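Local atomic coordinates of possible galactose mutarotase (Streptomyces platensis subsp. rosaceus, PDB entry 4RNL), a protein that probably interconverts the alpha and beta anomers of galactose or a related aldose, although its function has not been established. Residues A[270-275]-A[305-310]; A[200-205]-A[277-282]; A[14-17]-A[21-24]; A[37-42]-A[68-73]. All coordinates share one frame; numbering follows the deposited sequence.

Contact 1. Residues A[270-275]-A[305-310]; sequences LALATT and LALETQ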
loop_
_atom_site.group_PDB
_atom_site.type_symbol
_atom_site.label_atom_id
_atom_site.label_comp_id
_atom_site.label_asym_id
_atom_site.label_seq_id
_atom_site.Cartn_x
_atom_site.Cartn_y
_atom_site.Cartn_z
ATOM N N LEU A 270 8.095 -10.917 -8.108
ATOM C CA LEU A 270 6.948 -10.021 -8.198
ATOM C C LEU A 270 7.214 -8.961 -9.246
ATOM O O LEU A 270 8.289 -8.351 -9.258
ATOM C CB LEU A 270 6.727 -9.316 -6.862
ATOM C CG LEU A 270 5.743 -8.140 -6.857
ATOM C CD1 LEU A 270 4.310 -8.636 -7.053
ATOM C CD2 LEU A 270 5.872 -7.383 -5.555
ATOM N N ALA A 271 6.242 -8.762 -10.129
ATOM C CA ALA A 271 6.237 -7.619 -11.037
ATOM C C ALA A 271 5.080 -6.733 -10.616
ATOM O O ALA A 271 3.923 -7.175 -10.592
ATOM C CB ALA A 271 6.069 -8.075 -12.484
ATOM N N LEU A 272 5.391 -5.488 -10.272
ATOM C CA LEU A 272 4.398 -4.544 -9.777
ATOM C C LEU A 272 4.102 -3.537 -10.878
ATOM O O LEU A 272 5.016 -2.842 -11.344
ATOM C CB LEU A 272 4.968 -3.798 -8.555
ATOM C CG LEU A 272 4.008 -2.903 -7.761
ATOM C CD1 LEU A 272 2.872 -3.728 -7.201
ATOM C CD2 LEU A 272 4.710 -2.159 -6.631
ATOM N N ALA A 273 2.839 -3.456 -11.291
ATOM C CA ALA A 273 2.431 -2.514 -12.339
ATOM C C ALA A 273 1.459 -1.504 -11.759
ATOM O O ALA A 273 0.651 -1.846 -10.892
ATOM C CB ALA A 273 1.809 -3.248 -13.506
ATOM N N THR A 274 1.533 -0.256 -12.223
ATOM C CA THR A 274 0.679 0.779 -11.657
ATOM C C THR A 274 0.433 1.934 -12.610
ATOM O O THR A 274 1.190 2.154 -13.555
ATOM C CB THR A 274 1.260 1.331 -10.330
ATOM O OG1 THR A 274 0.281 2.143 -9.669
ATOM C CG2 THR A 274 2.521 2.165 -10.582
ATOM N N THR A 275 -0.645 2.666 -12.343
ATOM C CA THR A 275 -0.954 3.913 -13.032
ATOM C C THR A 275 -0.280 5.096 -12.329
ATOM O O THR A 275 -0.182 6.193 -12.883
ATOM C CB THR A 275 -2.462 4.161 -13.005
ATOM O OG1 THR A 275 -2.923 4.043 -11.654
ATOM C CG2 THR A 275 -3.191 3.133 -13.876
ATOM N N LEU A 305 9.214 -5.789 2.796
ATOM C CA LEU A 305 9.417 -4.537 2.069
ATOM C C LEU A 305 8.079 -4.041 1.593
ATOM O O LEU A 305 7.310 -4.804 1.005
ATOM C CB LEU A 305 10.300 -4.771 0.842
ATOM C CG LEU A 305 11.586 -5.540 1.118
ATOM C CD1 LEU A 305 12.273 -5.920 -0.185
ATOM C CD2 LEU A 305 12.500 -4.699 1.996
ATOM N N ALA A 306 7.789 -2.768 1.840
ATOM C CA ALA A 306 6.561 -2.184 1.310
ATOM C C ALA A 306 6.885 -1.382 0.058
ATOM O O ALA A 306 7.773 -0.526 0.070
ATOM C CB ALA A 306 5.876 -1.296 2.354
ATOM N N LEU A 307 6.169 -1.676 -1.026
ATOM C CA LEU A 307 6.274 -0.904 -2.260
ATOM C C LEU A 307 4.912 -0.278 -2.492
ATOM O O LEU A 307 4.012 -0.925 -3.016
ATOM C CB LEU A 307 6.633 -1.816 -3.433
ATOM C CG LEU A 307 7.954 -2.577 -3.305
ATOM C CD1 LEU A 307 8.085 -3.640 -4.391
ATOM C CD2 LEU A 307 9.096 -1.616 -3.396
ATOM N N GLU A 308 4.751 0.968 -2.070
ATOM C CA GLU A 308 3.446 1.619 -2.097
ATOM C C GLU A 308 3.348 2.572 -3.267
ATOM O O GLU A 308 4.031 3.602 -3.300
ATOM C CB GLU A 308 3.216 2.401 -0.801
ATOM C CG GLU A 308 3.615 1.637 0.447
ATOM C CD GLU A 308 3.954 2.560 1.595
ATOM O OE1 GLU A 308 3.218 3.543 1.790
ATOM O OE2 GLU A 308 4.964 2.315 2.286
ATOM N N THR A 309 2.487 2.244 -4.220
ATOM C CA THR A 309 2.300 3.109 -5.385
ATOM C C THR A 309 1.423 4.272 -4.965
ATOM O O THR A 309 0.416 4.085 -4.280
ATOM C CB THR A 309 1.659 2.335 -6.534
ATOM O OG1 THR A 309 0.429 1.772 -6.077
ATOM C CG2 THR A 309 2.580 1.182 -6.979
ATOM N N GLN A 310 1.798 5.484 -5.371
ATOM C CA GLN A 310 1.198 6.665 -4.770
ATOM C C GLN A 310 1.529 7.922 -5.557
ATOM O O GLN A 310 2.380 7.906 -6.452
ATOM C CB GLN A 310 1.763 6.812 -3.354
ATOM C CG GLN A 310 3.283 7.017 -3.374
ATOM C CD GLN A 310 3.851 7.360 -2.022
ATOM O OE1 GLN A 310 3.190 7.179 -1.000
ATOM N NE2 GLN A 310 5.085 7.874 -2.004
#

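Contact 2. Residues A[200-205]-A[277-282]; sequences LRLAAS and PGLQLY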
loop_
_atom_site.group_PDB
_atom_site.type_symbol
_atom_site.label_atom_id
_atom_site.label_comp_id
_atom_site.label_asym_id
_atom_site.label_seq_id
_atom_site.Cartn_x
_atom_site.Cartn_y
_atom_site.Cartn_z
ATOM N N LEU A 200 15.858 -5.778 -6.259
ATOM C CA LEU A 200 14.818 -4.856 -6.699
ATOM C C LEU A 200 15.300 -4.104 -7.921
ATOM O O LEU A 200 16.437 -3.632 -7.947
ATOM C CB LEU A 200 14.496 -3.848 -5.587
ATOM C CG LEU A 200 13.468 -2.762 -5.933
ATOM C CD1 LEU A 200 12.127 -3.395 -6.267
ATOM C CD2 LEU A 200 13.322 -1.770 -4.797
ATOM N N ARG A 201 14.444 -4.013 -8.933
ATOM C CA ARG A 201 14.648 -3.088 -10.043
ATOM C C ARG A 201 13.475 -2.116 -10.080
ATOM O O ARG A 201 12.325 -2.537 -9.971
ATOM C CB ARG A 201 14.746 -3.844 -11.377
ATOM C CG ARG A 201 14.995 -2.907 -12.566
ATOM C CD ARG A 201 15.080 -3.641 -13.908
ATOM N NE ARG A 201 13.771 -4.127 -14.343
ATOM C CZ ARG A 201 12.819 -3.361 -14.875
ATOM N NH1 ARG A 201 13.014 -2.058 -15.045
ATOM N NH2 ARG A 201 11.659 -3.896 -15.233
ATOM N N LEU A 202 13.756 -0.818 -10.225
ATOM C CA LEU A 202 12.690 0.181 -10.332
ATOM C C LEU A 202 12.834 0.951 -11.619
ATOM O O LEU A 202 13.942 1.334 -12.005
ATOM C CB LEU A 202 12.726 1.180 -9.166
ATOM C CG LEU A 202 12.580 0.650 -7.745
ATOM C CD1 LEU A 202 12.821 1.784 -6.747
ATOM C CD2 LEU A 202 11.196 0.024 -7.543
ATOM N N ALA A 203 11.716 1.194 -12.288
ATOM C CA ALA A 203 11.745 2.039 -13.474
ATOM C C ALA A 203 11.637 3.491 -13.030
ATOM O O ALA A 203 10.635 4.158 -13.288
ATOM C CB ALA A 203 10.615 1.674 -14.422
ATOM N N ALA A 204 12.683 3.969 -12.363
ATOM C CA ALA A 204 12.704 5.310 -11.772
ATOM C C ALA A 204 14.106 5.917 -11.850
ATOM O O ALA A 204 15.051 5.400 -11.243
ATOM C CB ALA A 204 12.253 5.236 -10.311
ATOM N N SER A 205 14.253 6.997 -12.604
ATOM C CA SER A 205 15.558 7.635 -12.728
ATOM C C SER A 205 15.714 8.768 -11.723
ATOM O O SER A 205 16.776 9.392 -11.639
ATOM C CB SER A 205 15.766 8.168 -14.147
ATOM O OG SER A 205 14.850 9.206 -14.438
ATOM N N PRO A 277 2.332 7.767 -10.352
ATOM C CA PRO A 277 3.609 8.388 -10.718
ATOM C C PRO A 277 4.725 8.139 -9.701
ATOM O O PRO A 277 5.900 8.441 -9.960
ATOM C CB PRO A 277 3.263 9.876 -10.712
ATOM C CG PRO A 277 2.231 9.992 -9.594
ATOM C CD PRO A 277 1.408 8.734 -9.720
ATOM N N GLY A 278 4.365 7.627 -8.536
ATOM C CA GLY A 278 5.344 7.481 -7.477
ATOM C C GLY A 278 5.294 6.128 -6.797
ATOM O O GLY A 278 4.309 5.386 -6.888
ATOM N N LEU A 279 6.378 5.805 -6.106
ATOM C CA LEU A 279 6.441 4.572 -5.344
ATOM C C LEU A 279 7.226 4.837 -4.076
ATOM O O LEU A 279 8.365 5.288 -4.134
ATOM C CB LEU A 279 7.101 3.468 -6.181
ATOM C CG LEU A 279 7.280 2.072 -5.573
ATOM C CD1 LEU A 279 7.266 1.020 -6.672
ATOM C CD2 LEU A 279 8.605 1.973 -4.846
ATOM N N GLN A 280 6.620 4.551 -2.929
ATOM C CA GLN A 280 7.338 4.640 -1.666
ATOM C C GLN A 280 7.980 3.288 -1.393
ATOM O O GLN A 280 7.299 2.270 -1.381
ATOM C CB GLN A 280 6.374 4.980 -0.524
ATOM C CG GLN A 280 7.061 5.376 0.782
ATOM C CD GLN A 280 7.549 6.807 0.767
ATOM O OE1 GLN A 280 7.194 7.587 -0.127
ATOM N NE2 GLN A 280 8.379 7.163 1.745
ATOM N N LEU A 281 9.291 3.274 -1.184
ATOM C CA LEU A 281 9.982 2.051 -0.798
ATOM C C LEU A 281 10.241 2.174 0.695
ATOM O O LEU A 281 10.885 3.115 1.127
ATOM C CB LEU A 281 11.309 1.939 -1.558
ATOM C CG LEU A 281 12.258 0.822 -1.116
ATOM C CD1 LEU A 281 11.569 -0.518 -1.216
ATOM C CD2 LEU A 281 13.527 0.835 -1.965
ATOM N N TYR A 282 9.712 1.253 1.489
ATOM C CA TYR A 282 9.928 1.314 2.930
ATOM C C TYR A 282 10.390 -0.038 3.433
ATOM O O TYR A 282 9.735 -1.051 3.206
ATOM C CB TYR A 282 8.660 1.771 3.670
ATOM C CG TYR A 282 8.852 1.788 5.169
ATOM C CD1 TYR A 282 9.924 2.465 5.741
ATOM C CD2 TYR A 282 7.970 1.117 6.011
ATOM C CE1 TYR A 282 10.121 2.469 7.123
ATOM C CE2 TYR A 282 8.149 1.118 7.388
ATOM C CZ TYR A 282 9.223 1.797 7.935
ATOM O OH TYR A 282 9.400 1.794 9.296
#

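Contact 3. Residues A[14-17]-A[21-24]; sequences GTLD and RVDR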
loop_
_atom_site.group_PDB
_atom_site.type_symbol
_atom_site.label_atom_id
_atom_site.label_comp_id
_atom_site.label_asym_id
_atom_site.label_seq_id
_atom_site.Cartn_x
_atom_site.Cartn_y
_atom_site.Cartn_z
ATOM N N GLY A 14 -14.029 -11.646 13.250
ATOM C CA GLY A 14 -14.075 -11.251 14.650
ATOM C C GLY A 14 -14.762 -9.912 14.828
ATOM O O GLY A 14 -15.405 -9.420 13.905
ATOM N N THR A 15 -14.629 -9.316 16.009
ATOM C CA THR A 15 -15.202 -7.994 16.256
ATOM C C THR A 15 -14.145 -7.049 16.809
ATOM O O THR A 15 -13.294 -7.453 17.605
ATOM C CB THR A 15 -16.345 -8.055 17.285
ATOM O OG1 THR A 15 -15.835 -8.575 18.519
ATOM C CG2 THR A 15 -17.465 -8.950 16.799
ATOM N N LEU A 16 -14.211 -5.788 16.403
ATOM C CA LEU A 16 -13.374 -4.755 17.000
ATOM C C LEU A 16 -13.818 -4.530 18.435
ATOM O O LEU A 16 -14.866 -5.030 18.853
ATOM C CB LEU A 16 -13.454 -3.449 16.196
ATOM C CG LEU A 16 -12.944 -3.527 14.754
ATOM C CD1 LEU A 16 -13.109 -2.193 14.046
ATOM C CD2 LEU A 16 -11.491 -3.988 14.722
ATOM N N ASP A 17 -13.020 -3.789 19.194
ATOM C CA ASP A 17 -13.353 -3.512 20.585
ATOM C C ASP A 17 -14.745 -2.893 20.723
ATOM O O ASP A 17 -15.486 -3.246 21.640
ATOM C CB ASP A 17 -12.286 -2.631 21.244
ATOM C CG ASP A 17 -10.988 -3.382 21.508
ATOM O OD1 ASP A 17 -11.012 -4.636 21.493
ATOM O OD2 ASP A 17 -9.951 -2.718 21.740
ATOM N N ARG A 21 -18.462 -5.750 13.609
ATOM C CA ARG A 21 -18.080 -7.021 13.002
ATOM C C ARG A 21 -17.160 -6.838 11.796
ATOM O O ARG A 21 -17.337 -5.924 10.996
ATOM C CB ARG A 21 -19.325 -7.820 12.618
ATOM C CG ARG A 21 -20.064 -8.375 13.823
ATOM C CD ARG A 21 -21.157 -9.340 13.404
ATOM N NE ARG A 21 -22.389 -8.649 13.033
ATOM C CZ ARG A 21 -23.495 -9.267 12.630
ATOM N NH1 ARG A 21 -23.518 -10.592 12.541
ATOM N NH2 ARG A 21 -24.577 -8.564 12.316
ATOM N N VAL A 22 -16.174 -7.717 11.687
ATOM C CA VAL A 22 -15.217 -7.693 10.589
ATOM C C VAL A 22 -15.274 -9.044 9.878
ATOM O O VAL A 22 -15.337 -10.083 10.530
ATOM C CB VAL A 22 -13.782 -7.446 11.123
ATOM C CG1 VAL A 22 -12.748 -7.550 9.993
ATOM C CG2 VAL A 22 -13.705 -6.088 11.821
ATOM N N ASP A 23 -15.288 -9.020 8.548
ATOM C CA ASP A 23 -15.287 -10.243 7.747
ATOM C C ASP A 23 -13.942 -10.436 7.060
ATOM O O ASP A 23 -13.227 -9.468 6.798
ATOM C CB ASP A 23 -16.371 -10.179 6.665
ATOM C CG ASP A 23 -17.754 -10.473 7.192
ATOM O OD1 ASP A 23 -17.884 -11.062 8.290
ATOM O OD2 ASP A 23 -18.726 -10.128 6.481
ATOM N N ARG A 24 -13.597 -11.690 6.773
ATOM C CA ARG A 24 -12.409 -11.998 5.971
ATOM C C ARG A 24 -12.827 -12.630 4.646
ATOM O O ARG A 24 -13.551 -13.624 4.626
ATOM C CB ARG A 24 -11.440 -12.925 6.720
ATOM C CG ARG A 24 -10.174 -13.243 5.912
ATOM C CD ARG A 24 -9.078 -13.866 6.756
ATOM N NE ARG A 24 -9.443 -15.193 7.256
ATOM C CZ ARG A 24 -8.605 -16.013 7.885
ATOM N NH1 ARG A 24 -7.352 -15.639 8.100
ATOM N NH2 ARG A 24 -9.019 -17.207 8.303
#

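Contact 4. Residues A[37-42]-A[68-73]; sequences RVLTYG and ASYAAH. With PO4 (phosphate ion), chain H.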
loop_
_atom_site.group_PDB
_atom_site.type_symbol
_atom_site.label_atom_id
_atom_site.label_comp_id
_atom_site.label_asym_id
_atom_site.label_seq_id
_atom_site.Cartn_x
_atom_site.Cartn_y
_atom_site.Cartn_z
ATOM N N ARG A 37 -6.130 -13.142 1.204
ATOM C CA ARG A 37 -7.234 -12.887 2.125
ATOM C C ARG A 37 -7.300 -11.400 2.442
ATOM O O ARG A 37 -6.270 -10.778 2.705
ATOM C CB ARG A 37 -7.063 -13.702 3.408
ATOM C CG ARG A 37 -7.012 -15.206 3.176
ATOM C CD ARG A 37 -7.014 -15.966 4.494
ATOM N NE ARG A 37 -6.922 -17.410 4.282
ATOM C CZ ARG A 37 -5.842 -18.136 4.554
ATOM N NH1 ARG A 37 -4.761 -17.555 5.063
ATOM N NH2 ARG A 37 -5.843 -19.443 4.324
ATOM N N VAL A 38 -8.511 -10.847 2.416
ATOM C CA VAL A 38 -8.735 -9.412 2.577
ATOM C C VAL A 38 -9.765 -9.179 3.682
ATOM O O VAL A 38 -10.810 -9.845 3.725
ATOM C CB VAL A 38 -9.255 -8.777 1.270
ATOM C CG1 VAL A 38 -9.496 -7.284 1.456
ATOM C CG2 VAL A 38 -8.263 -9.007 0.119
ATOM N N LEU A 39 -9.467 -8.246 4.581
ATOM C CA LEU A 39 -10.361 -7.959 5.708
ATOM C C LEU A 39 -11.207 -6.737 5.419
ATOM O O LEU A 39 -10.735 -5.798 4.777
ATOM C CB LEU A 39 -9.555 -7.694 6.976
ATOM C CG LEU A 39 -8.436 -8.669 7.335
ATOM C CD1 LEU A 39 -7.808 -8.219 8.642
ATOM C CD2 LEU A 39 -8.961 -10.104 7.443
ATOM N N THR A 40 -12.447 -6.720 5.909
ATOM C CA THR A 40 -13.266 -5.511 5.774
ATOM C C THR A 40 -12.750 -4.407 6.698
ATOM O O THR A 40 -13.084 -3.233 6.527
ATOM C CB THR A 40 -14.752 -5.766 6.052
ATOM O OG1 THR A 40 -14.911 -6.302 7.373
ATOM C CG2 THR A 40 -15.328 -6.738 5.034
ATOM N N TYR A 41 -11.939 -4.780 7.685
ATOM C CA TYR A 41 -11.282 -3.768 8.523
ATOM C C TYR A 41 -10.078 -3.213 7.785
ATOM O O TYR A 41 -9.143 -3.956 7.474
ATOM C CB TYR A 41 -10.825 -4.379 9.853
ATOM C CG TYR A 41 -10.098 -3.425 10.790
ATOM C CD1 TYR A 41 -10.713 -2.266 11.256
ATOM C CD2 TYR A 41 -8.811 -3.707 11.238
ATOM C CE1 TYR A 41 -10.056 -1.408 12.126
ATOM C CE2 TYR A 41 -8.147 -2.854 12.108
ATOM C CZ TYR A 41 -8.772 -1.704 12.543
ATOM O OH TYR A 41 -8.118 -0.850 13.414
ATOM N N GLY A 42 -10.111 -1.915 7.489
ATOM C CA GLY A 42 -8.977 -1.234 6.892
ATOM C C GLY A 42 -8.561 -1.772 5.538
ATOM O O GLY A 42 -7.443 -1.511 5.081
ATOM N N ALA A 68 -7.394 -8.954 16.628
ATOM C CA ALA A 68 -6.981 -8.192 17.810
ATOM C C ALA A 68 -5.600 -7.562 17.648
ATOM O O ALA A 68 -5.367 -6.439 18.097
ATOM C CB ALA A 68 -7.019 -9.071 19.052
ATOM N N SER A 69 -4.696 -8.285 16.993
ATOM C CA SER A 69 -3.341 -7.791 16.757
ATOM C C SER A 69 -3.357 -6.575 15.828
ATOM O O SER A 69 -2.631 -5.606 16.054
ATOM C CB SER A 69 -2.452 -8.902 16.180
ATOM O OG SER A 69 -2.122 -9.882 17.162
ATOM N N TYR A 70 -4.179 -6.626 14.782
ATOM C CA TYR A 70 -4.319 -5.489 13.870
ATOM C C TYR A 70 -4.928 -4.284 14.573
ATOM O O TYR A 70 -4.524 -3.139 14.336
ATOM C CB TYR A 70 -5.188 -5.845 12.660
ATOM C CG TYR A 70 -4.498 -6.674 11.612
ATOM C CD1 TYR A 70 -3.629 -6.089 10.697
ATOM C CD2 TYR A 70 -4.722 -8.039 11.526
ATOM C CE1 TYR A 70 -2.995 -6.859 9.727
ATOM C CE2 TYR A 70 -4.102 -8.812 10.565
ATOM C CZ TYR A 70 -3.237 -8.220 9.670
ATOM O OH TYR A 70 -2.613 -8.995 8.707
ATOM N N ALA A 71 -5.923 -4.543 15.413
ATOM C CA ALA A 71 -6.578 -3.490 16.179
ATOM C C ALA A 71 -5.597 -2.806 17.136
ATOM O O ALA A 71 -5.632 -1.585 17.314
ATOM C CB ALA A 71 -7.746 -4.066 16.953
ATOM N N ALA A 72 -4.729 -3.603 17.753
ATOM C CA ALA A 72 -3.800 -3.105 18.769
ATOM C C ALA A 72 -2.505 -2.557 18.182
ATOM O O ALA A 72 -1.824 -1.746 18.812
ATOM C CB ALA A 72 -3.487 -4.204 19.786
ATOM N N HIS A 73 -2.150 -3.016 16.987
ATOM C CA HIS A 73 -0.885 -2.616 16.376
ATOM C C HIS A 73 -1.051 -2.100 14.951
ATOM O O HIS A 73 -0.462 -2.636 14.013
ATOM C CB HIS A 73 0.121 -3.771 16.435
ATOM C CG HIS A 73 0.324 -4.309 17.814
ATOM N ND1 HIS A 73 1.101 -3.669 18.754
ATOM C CD2 HIS A 73 -0.170 -5.416 18.426
ATOM C CE1 HIS A 73 1.089 -4.360 19.881
ATOM N NE2 HIS A 73 0.320 -5.422 19.708
HETATM P P PO4 H . 2.118 -0.310 17.452
HETATM O O1 PO4 H . 3.028 0.784 17.955
HETATM O O2 PO4 H . 2.844 -1.130 16.412
HETATM O O3 PO4 H . 1.745 -1.201 18.614
HETATM O O4 PO4 H . 0.874 0.303 16.841
HETATM O O HOH W 1 -5.486 -0.910 13.410
#

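Contact 1. Residues A[270-275]-A[305-310]
With CG swung opposite its backbone N (chi1 -171°), L272 extends toward the other sheet, and chi2 near 61° presents CD2 to L307; T309 holds OG1 between its backbone N and carbonyl carbon, which directs CG2 to T274. The leucines cross obliquely: L272 CD2 lies 3.7 Å from L307 CB and 4.0 Å from T309 CG2, touching both residues with a single methyl. The threonines instead meet tip to tip. T274 OG1 stands 3.4 Å from T309 CB, and T274 CB approaches T309 CG2 at 3.6 Å. Their hydroxyls do not bond to each other; both hydrogen-bond to OG1 of T336 on strand 332-342, the neighbour of 268-274 in the nine-stranded sheet, and T274 OG1 also accepts from E276 N. Losing the hydroxyl and methyl to an alanine here would probably leave E276 N and T336 OG1 each one partner short and open a gap over T309. All four residues are buried. The strand segments run 8.9 Å apart at closest approach and only 15° from parallel, joined by side chains. Since 305-310 belongs to the seven-stranded sheet, this is face-to-face sheet packing, typical of the beta-sandwich of galactose mutarotase-like proteins.

Contact 2. Residues A[200-205]-A[277-282]
L200 and L281 face each other across two sheets of a beta-sandwich, the edge region of the nine-stranded sheet (strand 199-202) lying over strand 278-282 of the seven-stranded one. From CB, which points to the opposing strand, the L200 side chain continues to CG, fully extended from the backbone N (chi1 177°), and divides there. One branch stays within its own strand: L200 CD1 lies 3.8 Å from L202 CD2. The other crosses the interface, where L200 CD2 meets the forked end of L281 tip to tip, 3.9 Å from L281 CD2 and 4.2 Å from L281 CD1. Two residues along, L202 and L279 approach at a slant. These contacts are at ordinary van der Waals spacing and bury 136 Å² in total, which indicates a modest patch rather than a wide interface. Neighbouring apolar groups enlarge it: F245 touches both L202 and L281, A259 touches L202 and L279, and L307 packs against L279 and L281. The charged R201 lies off this core and forms a salt bridge, R201 NE with E260 OE1. The second leucine pair closes on a single methyl contact, L202 CD2 to L279 CD1, at 4.1 Å.

Contact 3. Residues A[14-17]-A[21-24]
G14 and V22 face each other as an antiparallel hydrogen-bonded pair with their CA atoms 5.5 Å apart, but the two bonds between them are unequal. V22 N donates to G14 O at 2.9 Å with an N-H...O angle of 161°, a short and nearly straight bond. The return bond, G14 N to V22 O, is weak: it spans 3.4 Å and is bent to 131°. V22 also has a backbone bond to F13. The carbonyl oxygens G14 O and V22 O, themselves 3.4 Å apart, are both acceptors and form no bond with each other. G14 adopts backbone angles at which a CB would be jammed against the carbonyl oxygen of the preceding residue, so the conformation calls for glycine. These pairings lie at the turn end of the beta hairpin formed by strands 7-15 and 21-28, the first two of a five-stranded antiparallel sheet. Next to them, T15 and R21 make a non-hydrogen-bonded pair, their CA atoms 4.5 Å apart; T15 CG2 rests 4.0 Å from R21 CG on the face away from V22. On the V22 face, chi1 of 175° puts V22 CG1 opposite the backbone N, and CG2, opposite the carbonyl carbon, meets L16 at about a right angle, L16 CG lying 4.0 Å from V22 CG2. L67 and Y41 cover both residues. Further along, D23 N bonds to T40 OG1, and D23 OD2 has a long, weak ion pair with R10 NE, whereas R24 pairs through its backbone with E11 and through NH1 with Q46 OE1.

Contact 4. Residues A[37-42]-A[68-73]
L39 and Y70 form the first of the apolar contacts: L39 CD1 sits over one face of the Y70 ring, 4.1 Å above its plane, and is offset toward the rim, where it is 4.2 Å from Y70 CE2. A chi1 of 179° carries the Y41 ring out to the helix, where it presents its edge to Y70 CB, with Y41 CE2 4.2 Å from that atom. Polar links across the contact run through water. One molecule lies 2.6 Å from Y41 OH and donates to Y70 O, also at 2.6 Å, tying the phenol to the helix backbone. The Y70 hydroxyl is held separately by F64 N. Strand 35-39 belongs to the five-stranded antiparallel sheet, and the arrangement packs the short helix 67-72 against the end of that strand and the loop after it. The contact with the ion lies just past the helix end, where H73 donates from ND1 to phosphate O3 at 2.6 Å, with an N-H...O angle of 153°. The phosphorus lies in the imidazole plane, at the ring edge. With a leucine in its place, phosphate O3 is likely to lose its imidazole donor. G75 N also bonds the phosphate, which probably came from the crystallisation liquor.

The contacts fall into two pairs. Contacts 3 and 4 have centres about 8 Å apart and share the five-stranded sheet, in which strands 21-28 and 35-39 are neighbours; contact 4 adds helix 67-72. Contacts 1 and 2, their centres also about 8 Å apart, both join the nine-stranded to the seven-stranded sheet, where strands 278-282 and 305-310 are neighbours. Between the pairs, centres lie about 21 to 34 Å apart, and contact 2 is across the chain's centre from contacts 3 and 4. Along the sequence, contact 3 closes first, then contact 4, whereas the segments of contacts 2 and 1 alternate. The N-terminal sheet is thus built locally, and the sandwich core is assembled from interleaved later strands.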